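Local coordinates for nitroreductase family protein (Clostridium novyi, PDB 3G14) that probably acts as an oxidoreductase of the nitroreductase family, whose members typically use a bound flavin mononucleotide to reduce their substrates, at residues S53-L56 / K57-A61; A127-E130 / N131-K134; G179-F182 / M183-N186. One frame throughout, in Å; residues are numbered along the deposited sequence.

Contact 1 (S53-L56 / K57-A61); sequences SDKL and KLDIA
The i to i+4 pair K55 and D59 forms a local salt bridge along the first turns of helix 54-63, which follows strand 46-51. K55 CG lies anti to its backbone N (chi1 -177°), and the bend at chi2 sends the chain forward along the helix to D59. There K55 NZ meets D59 OD2 at 2.5 Å, unusually short for such a pair, on the syn lone pair, the side of the carboxylate's other oxygen. L56 borders the same carboxylate with an apolar branch, its CD2 lying 3.6 Å from D59 OD2.

The i to i+4 backbone hydrogen bonds of the helix run beneath these side chains. S53, at the N-cap position, supplies its carbonyl rather than its hydroxyl to this contact: K57 N reaches S53 O at 3.0 Å, and I60 N binds L56 O at 2.9 Å. The K57 chain runs out extended, its CD 3.8 Å from D54 OD1. K57 NZ stays 4.4 Å from D54 OD1, too far for a salt bridge, and bonds instead to the carbonyl of S78. K57 and I60 also touch V75 of helix 70-77, while L56 and I60 rest on V51. An amphipathic helix results, its buried flank against strand and helix and its polar flank carrying the i to i+4 ion pair characteristic of surface helices.

Contact 2 (A127-E130 / N131-K134); sequences AFNE and NKIK
N129 O is gripped by two backbone amides of the following turn: I133 N binds it at 3.2 Å, and K132 N adds a weak bond. The N129 side chain takes the same K132 amide with a straighter N-H...O angle, 156°, K132 N lying 3.1 Å from N129 OD1. That donor nevertheless stands above the plane of the side-chain amide, not on a lone pair. With CG anti to its own backbone N (chi1 -178°), N129 swings its amide over the helix start, where its ND2 also lies 3.7 Å from K132 CG.

On the buried side, I133 CD1 sits over one face of the F128 ring, 3.9 Å from the centroid and displaced from the ring centre, a CH-pi contact. Both residues lean on L148 of strand 144-151, and F128 O bonds to S95 of the second subunit. E130 and K134 carry opposite charges, yet E130 OE2 and K134 NZ remain 4.0 Å apart. Each has a stronger partner: the carboxylate binds R144 and the amide of V145, and the ammonium pairs with D141. The K134 chain passes close by, with its CG 3.4 Å from E130 O, which accepts the K134 amide. N129 thus provides a classical asparagine N-cap for helix 130-137, joined on its inner side by an aromatic-aliphatic contact.

Contact 3 (G179-F182 / M183-N186); sequences GTSF and MESN
S181 and S185 draw the chain into a compact turn, and its tight part is polar. S185 OG donates to S181 O at 2.7 Å, almost head-on to the carbonyl, while S181 OG accepts from E184 N at 3.1 Å. The two serines therefore work in opposite senses, one giving its hydroxyl proton to a carbonyl and the other receiving an amide. S181 OG is set for this by standing anti to its own backbone N (chi1 175°), and it has a further bond to D170. The E184 side chain runs extended past S181, its CG 3.2 Å from S181 OG. Its carboxylate also lies close to that of D170, a meeting of like charges that could favour proton uptake by one of them.

A type I beta turn from F182 to S185 completes it. Its bond, from S185 N to F182 O, is long at 3.3 Å, and the donor stands well above the carbonyl plane.

The other side is looser. T180 contributes only a methyl contact to S185, and E184 is exposed. A water molecule donates to F182 O at 2.7 Å and makes a weak second bond to S185 O, bridging the turn.

F182 forms the buried inner side. The selenomethionine M183 brings CG to the edge of its ring, in the ring plane, with F182 CD2 4.0 Å from M183 CG. The ring reaches into the protein, where it touches R24, L27 and L28 of helix 24-35 together with L173 and I175 of strand 173-175. T180 and S185 also rest on I175, so the C-terminal turn is seated on strand 173-175, outermost in the mixed sheet within this chain, with helix 24-35 beside it.

Overall arrangement
The three contacts follow one another along the chain. Contacts 1 and 2 are neighbours, with centres 12 Å apart; their nearest atoms come to about 4 Å without touching, and A63, at the end of the helix that begins in contact 1, touches K132 and I133 of contact 2. Contact 3 is farther off, its centre 19 Å from that of contact 1 and 23 Å from that of contact 2. The carboxylate of D176, just after strand 173-175, accepts the backbone N-H of S53 and so links the region leading into contact 3 with contact 1. Contact 2 alone reaches the second subunit. An acetate ion, probably from the crystallisation liquor, lies about 4 Å from the K134 side chain.

Contact 1 (S53-L56 / K57-A61)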
loop_
_atom_site.group_PDB
_atom_site.type_symbol
_atom_site.label_atom_id
_atom_site.label_comp_id
_atom_site.label_asym_id
_atom_site.label_seq_id
_atom_site.Cartn_x
_atom_site.Cartn_y
_atom_site.Cartn_z
ATOM N N SER B 53 -11.812 21.154 -9.529
ATOM C CA SER B 53 -11.799 22.230 -10.534
ATOM C C SER B 53 -11.353 21.697 -11.877
ATOM O O SER B 53 -10.269 21.112 -11.973
ATOM C CB SER B 53 -10.833 23.322 -10.102
ATOM O OG SER B 53 -10.576 24.232 -11.156
ATOM N N ASP B 54 -12.126 21.965 -12.926
ATOM C CA ASP B 54 -11.800 21.450 -14.246
ATOM C C ASP B 54 -10.485 22.031 -14.750
ATOM O O ASP B 54 -9.711 21.321 -15.404
ATOM C CB ASP B 54 -12.949 21.705 -15.249
ATOM C CG ASP B 54 -12.870 20.789 -16.495
ATOM O OD1 ASP B 54 -12.340 19.653 -16.399
ATOM O OD2 ASP B 54 -13.331 21.202 -17.600
ATOM N N LYS B 55 -10.214 23.290 -14.422
ATOM C CA LYS B 55 -8.981 23.952 -14.829
ATOM C C LYS B 55 -7.773 23.196 -14.243
ATOM O O LYS B 55 -6.738 23.000 -14.922
ATOM C CB LYS B 55 -9.012 25.428 -14.375
ATOM C CG LYS B 55 -7.813 26.270 -14.791
ATOM C CD LYS B 55 -6.591 26.074 -13.884
ATOM C CE LYS B 55 -5.390 26.990 -14.266
ATOM N NZ LYS B 55 -4.161 26.609 -13.474
ATOM N N LEU B 56 -7.904 22.761 -12.984
ATOM C CA LEU B 56 -6.843 21.995 -12.317
ATOM C C LEU B 56 -6.706 20.563 -12.890
ATOM O O LEU B 56 -5.596 20.021 -13.003
ATOM C CB LEU B 56 -7.045 22.001 -10.787
ATOM C CG LEU B 56 -7.080 23.403 -10.146
ATOM C CD1 LEU B 56 -7.310 23.323 -8.612
ATOM C CD2 LEU B 56 -5.806 24.191 -10.477
ATOM N N LYS B 57 -7.822 19.945 -13.263
ATOM C CA LYS B 57 -7.761 18.629 -13.946
ATOM C C LYS B 57 -6.962 18.731 -15.218
ATOM O O LYS B 57 -6.157 17.847 -15.550
ATOM C CB LYS B 57 -9.166 18.123 -14.280
ATOM C CG LYS B 57 -9.995 17.769 -13.083
ATOM C CD LYS B 57 -11.342 17.272 -13.549
ATOM C CE LYS B 57 -12.336 17.315 -12.495
ATOM N NZ LYS B 57 -13.667 17.044 -13.070
ATOM N N LEU B 58 -7.216 19.810 -15.958
ATOM C CA LEU B 58 -6.503 20.074 -17.202
ATOM C C LEU B 58 -5.000 20.228 -16.916
ATOM O O LEU B 58 -4.182 19.641 -17.608
ATOM C CB LEU B 58 -7.099 21.299 -17.938
ATOM C CG LEU B 58 -6.375 21.793 -19.200
ATOM C CD1 LEU B 58 -6.250 20.641 -20.208
ATOM C CD2 LEU B 58 -7.071 23.012 -19.839
ATOM N N ASP B 59 -4.645 20.977 -15.874
ATOM C CA ASP B 59 -3.224 21.118 -15.472
ATOM C C ASP B 59 -2.606 19.750 -15.160
ATOM O O ASP B 59 -1.485 19.442 -15.588
ATOM C CB ASP B 59 -3.070 21.967 -14.204
ATOM C CG ASP B 59 -3.333 23.458 -14.419
ATOM O OD1 ASP B 59 -3.210 23.968 -15.551
ATOM O OD2 ASP B 59 -3.672 24.108 -13.407
ATOM N N ILE B 60 -3.349 18.928 -14.415
ATOM C CA ILE B 60 -2.847 17.587 -14.053
ATOM C C ILE B 60 -2.702 16.721 -15.299
ATOM O O ILE B 60 -1.669 16.060 -15.508
ATOM C CB ILE B 60 -3.716 16.891 -12.986
ATOM C CG1 ILE B 60 -3.682 17.681 -11.663
ATOM C CG2 ILE B 60 -3.257 15.452 -12.789
ATOM C CD1 ILE B 60 -4.714 17.222 -10.687
ATOM N N ALA B 61 -3.727 16.734 -16.159
ATOM C CA ALA B 61 -3.707 15.986 -17.435
ATOM C C ALA B 61 -2.479 16.329 -18.267
ATOM O O ALA B 61 -1.819 15.434 -18.811
ATOM C CB ALA B 61 -4.986 16.288 -18.242
#

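Contact 2 (A127-E130 / N131-K134)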
loop_
_atom_site.group_PDB
_atom_site.type_symbol
_atom_site.label_atom_id
_atom_site.label_comp_id
_atom_site.label_asym_id
_atom_site.label_seq_id
_atom_site.Cartn_x
_atom_site.Cartn_y
_atom_site.Cartn_z
ATOM N N ALA B 127 3.530 8.646 -12.805
ATOM C CA ALA B 127 4.478 9.294 -13.755
ATOM C C ALA B 127 3.954 10.650 -14.237
ATOM O O ALA B 127 2.991 10.722 -14.996
ATOM C CB ALA B 127 4.728 8.392 -14.966
ATOM N N PHE B 128 4.609 11.719 -13.792
ATOM C CA PHE B 128 4.175 13.073 -14.101
ATOM C C PHE B 128 5.323 14.026 -13.853
ATOM O O PHE B 128 6.291 13.705 -13.139
ATOM C CB PHE B 128 2.937 13.501 -13.285
ATOM C CG PHE B 128 2.910 12.962 -11.859
ATOM C CD1 PHE B 128 3.814 13.418 -10.897
ATOM C CD2 PHE B 128 1.973 12.008 -11.497
ATOM C CE1 PHE B 128 3.789 12.910 -9.582
ATOM C CE2 PHE B 128 1.930 11.493 -10.205
ATOM C CZ PHE B 128 2.835 11.950 -9.249
ATOM N N ASN B 129 5.221 15.176 -14.482
ATOM C CA ASN B 129 6.045 16.351 -14.157
ATOM C C ASN B 129 5.562 16.877 -12.800
ATOM O O ASN B 129 4.550 17.576 -12.673
ATOM C CB ASN B 129 5.924 17.397 -15.229
ATOM C CG ASN B 129 6.801 18.620 -14.973
ATOM O OD1 ASN B 129 7.074 19.000 -13.828
ATOM N ND2 ASN B 129 7.262 19.226 -16.045
ATOM N N GLU B 130 6.283 16.466 -11.769
ATOM C CA GLU B 130 5.891 16.780 -10.424
ATOM C C GLU B 130 5.855 18.299 -10.164
ATOM O O GLU B 130 5.001 18.785 -9.428
ATOM C CB GLU B 130 6.880 16.106 -9.469
ATOM C CG GLU B 130 6.546 16.271 -8.025
ATOM C CD GLU B 130 7.451 15.450 -7.116
ATOM O OE1 GLU B 130 8.446 14.873 -7.594
ATOM O OE2 GLU B 130 7.187 15.426 -5.910
ATOM N N ASN B 131 6.807 19.043 -10.740
ATOM C CA ASN B 131 6.838 20.480 -10.520
ATOM C C ASN B 131 5.578 21.154 -11.016
ATOM O O ASN B 131 5.063 22.100 -10.385
ATOM C CB ASN B 131 8.041 21.101 -11.216
ATOM C CG ASN B 131 9.349 20.772 -10.529
ATOM O OD1 ASN B 131 9.397 20.448 -9.338
ATOM N ND2 ASN B 131 10.425 20.906 -11.268
ATOM N N LYS B 132 5.087 20.670 -12.155
ATOM C CA LYS B 132 3.882 21.215 -12.733
ATOM C C LYS B 132 2.684 20.930 -11.855
ATOM O O LYS B 132 1.808 21.801 -11.728
ATOM C CB LYS B 132 3.660 20.740 -14.181
ATOM C CG LYS B 132 4.543 21.506 -15.177
ATOM C CD LYS B 132 4.016 22.939 -15.402
ATOM C CE LYS B 132 5.117 23.972 -15.694
ATOM N NZ LYS B 132 4.535 25.369 -15.864
ATOM N N ILE B 133 2.627 19.754 -11.242
ATOM C CA ILE B 133 1.499 19.474 -10.335
ATOM C C ILE B 133 1.608 20.331 -9.060
ATOM O O ILE B 133 0.617 20.883 -8.566
ATOM C CB ILE B 133 1.343 17.978 -10.008
ATOM C CG1 ILE B 133 0.922 17.227 -11.302
ATOM C CG2 ILE B 133 0.289 17.793 -8.842
ATOM C CD1 ILE B 133 0.787 15.727 -11.171
ATOM N N LYS B 134 2.830 20.525 -8.558
ATOM C CA LYS B 134 3.003 21.396 -7.396
ATOM C C LYS B 134 2.592 22.825 -7.683
ATOM O O LYS B 134 1.988 23.480 -6.832
ATOM C CB LYS B 134 4.441 21.391 -6.926
ATOM C CG LYS B 134 4.866 20.088 -6.281
ATOM C CD LYS B 134 6.360 20.195 -6.021
ATOM C CE LYS B 134 6.889 19.109 -5.124
ATOM N NZ LYS B 134 8.380 19.181 -5.013
#

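Contact 3 (G179-F182 / M183-N186)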
loop_
_atom_site.group_PDB
_atom_site.type_symbol
_atom_site.label_atom_id
_atom_site.label_comp_id
_atom_site.label_asym_id
_atom_site.label_seq_id
_atom_site.Cartn_x
_atom_site.Cartn_y
_atom_site.Cartn_z
ATOM N N GLY B 179 -3.604 23.186 1.709
ATOM C CA GLY B 179 -3.925 24.038 2.871
ATOM C C GLY B 179 -5.376 24.479 2.990
ATOM O O GLY B 179 -5.779 24.974 4.043
ATOM N N THR B 180 -6.155 24.349 1.918
ATOM C CA THR B 180 -7.579 24.688 1.950
ATOM C C THR B 180 -8.411 23.442 2.338
ATOM O O THR B 180 -8.513 22.477 1.584
ATOM C CB THR B 180 -8.062 25.242 0.592
ATOM O OG1 THR B 180 -7.313 26.427 0.272
ATOM C CG2 THR B 180 -9.564 25.575 0.622
ATOM N N SER B 181 -8.979 23.499 3.532
ATOM C CA SER B 181 -9.794 22.431 4.097
ATOM C C SER B 181 -10.965 21.987 3.215
ATOM O O SER B 181 -11.815 22.799 2.826
ATOM C CB SER B 181 -10.349 22.908 5.437
ATOM O OG SER B 181 -11.242 21.956 5.981
ATOM N N PHE B 182 -11.018 20.692 2.915
ATOM C CA PHE B 182 -12.148 20.130 2.179
ATOM C C PHE B 182 -13.419 20.273 3.037
ATOM O O PHE B 182 -14.460 20.765 2.579
ATOM C CB PHE B 182 -11.943 18.642 1.858
ATOM C CG PHE B 182 -13.103 18.025 1.133
ATOM C CD1 PHE B 182 -13.184 18.079 -0.260
ATOM C CD2 PHE B 182 -14.148 17.425 1.841
ATOM C CE1 PHE B 182 -14.267 17.525 -0.933
ATOM C CE2 PHE B 182 -15.245 16.869 1.170
ATOM C CZ PHE B 182 -15.309 16.925 -0.212
HETATM N N MSE B 183 -13.336 19.798 4.266
HETATM C CA MSE B 183 -14.564 19.654 5.056
HETATM C C MSE B 183 -15.115 20.972 5.558
HETATM O O MSE B 183 -16.304 21.054 5.827
HETATM C CB MSE B 183 -14.383 18.691 6.215
HETATM C CG MSE B 183 -14.315 17.186 5.825
HETATM SE SE MSE B 183 -13.664 16.331 7.368
HETATM C CE MSE B 183 -15.358 16.382 8.368
ATOM N N GLU B 184 -14.278 21.992 5.682
ATOM C CA GLU B 184 -14.740 23.283 6.174
ATOM C C GLU B 184 -15.171 24.196 5.041
ATOM O O GLU B 184 -15.685 25.272 5.289
ATOM C CB GLU B 184 -13.644 23.977 6.972
ATOM C CG GLU B 184 -13.141 23.200 8.181
ATOM C CD GLU B 184 -11.937 23.876 8.805
ATOM O OE1 GLU B 184 -11.987 25.112 8.960
ATOM O OE2 GLU B 184 -10.941 23.193 9.123
ATOM N N SER B 185 -14.950 23.793 3.794
ATOM C CA SER B 185 -15.275 24.667 2.664
ATOM C C SER B 185 -16.678 24.404 2.108
ATOM O O SER B 185 -17.209 23.293 2.206
ATOM C CB SER B 185 -14.223 24.528 1.557
ATOM O OG SER B 185 -12.971 25.058 1.993
ATOM N N ASN B 186 -17.273 25.449 1.536
ATOM C CA ASN B 186 -18.453 25.299 0.694
ATOM C C ASN B 186 -17.949 24.786 -0.654
ATOM O O ASN B 186 -17.742 25.572 -1.589
ATOM C CB ASN B 186 -19.186 26.636 0.529
HETATM O O HOH W 1 -16.982 19.934 2.121
#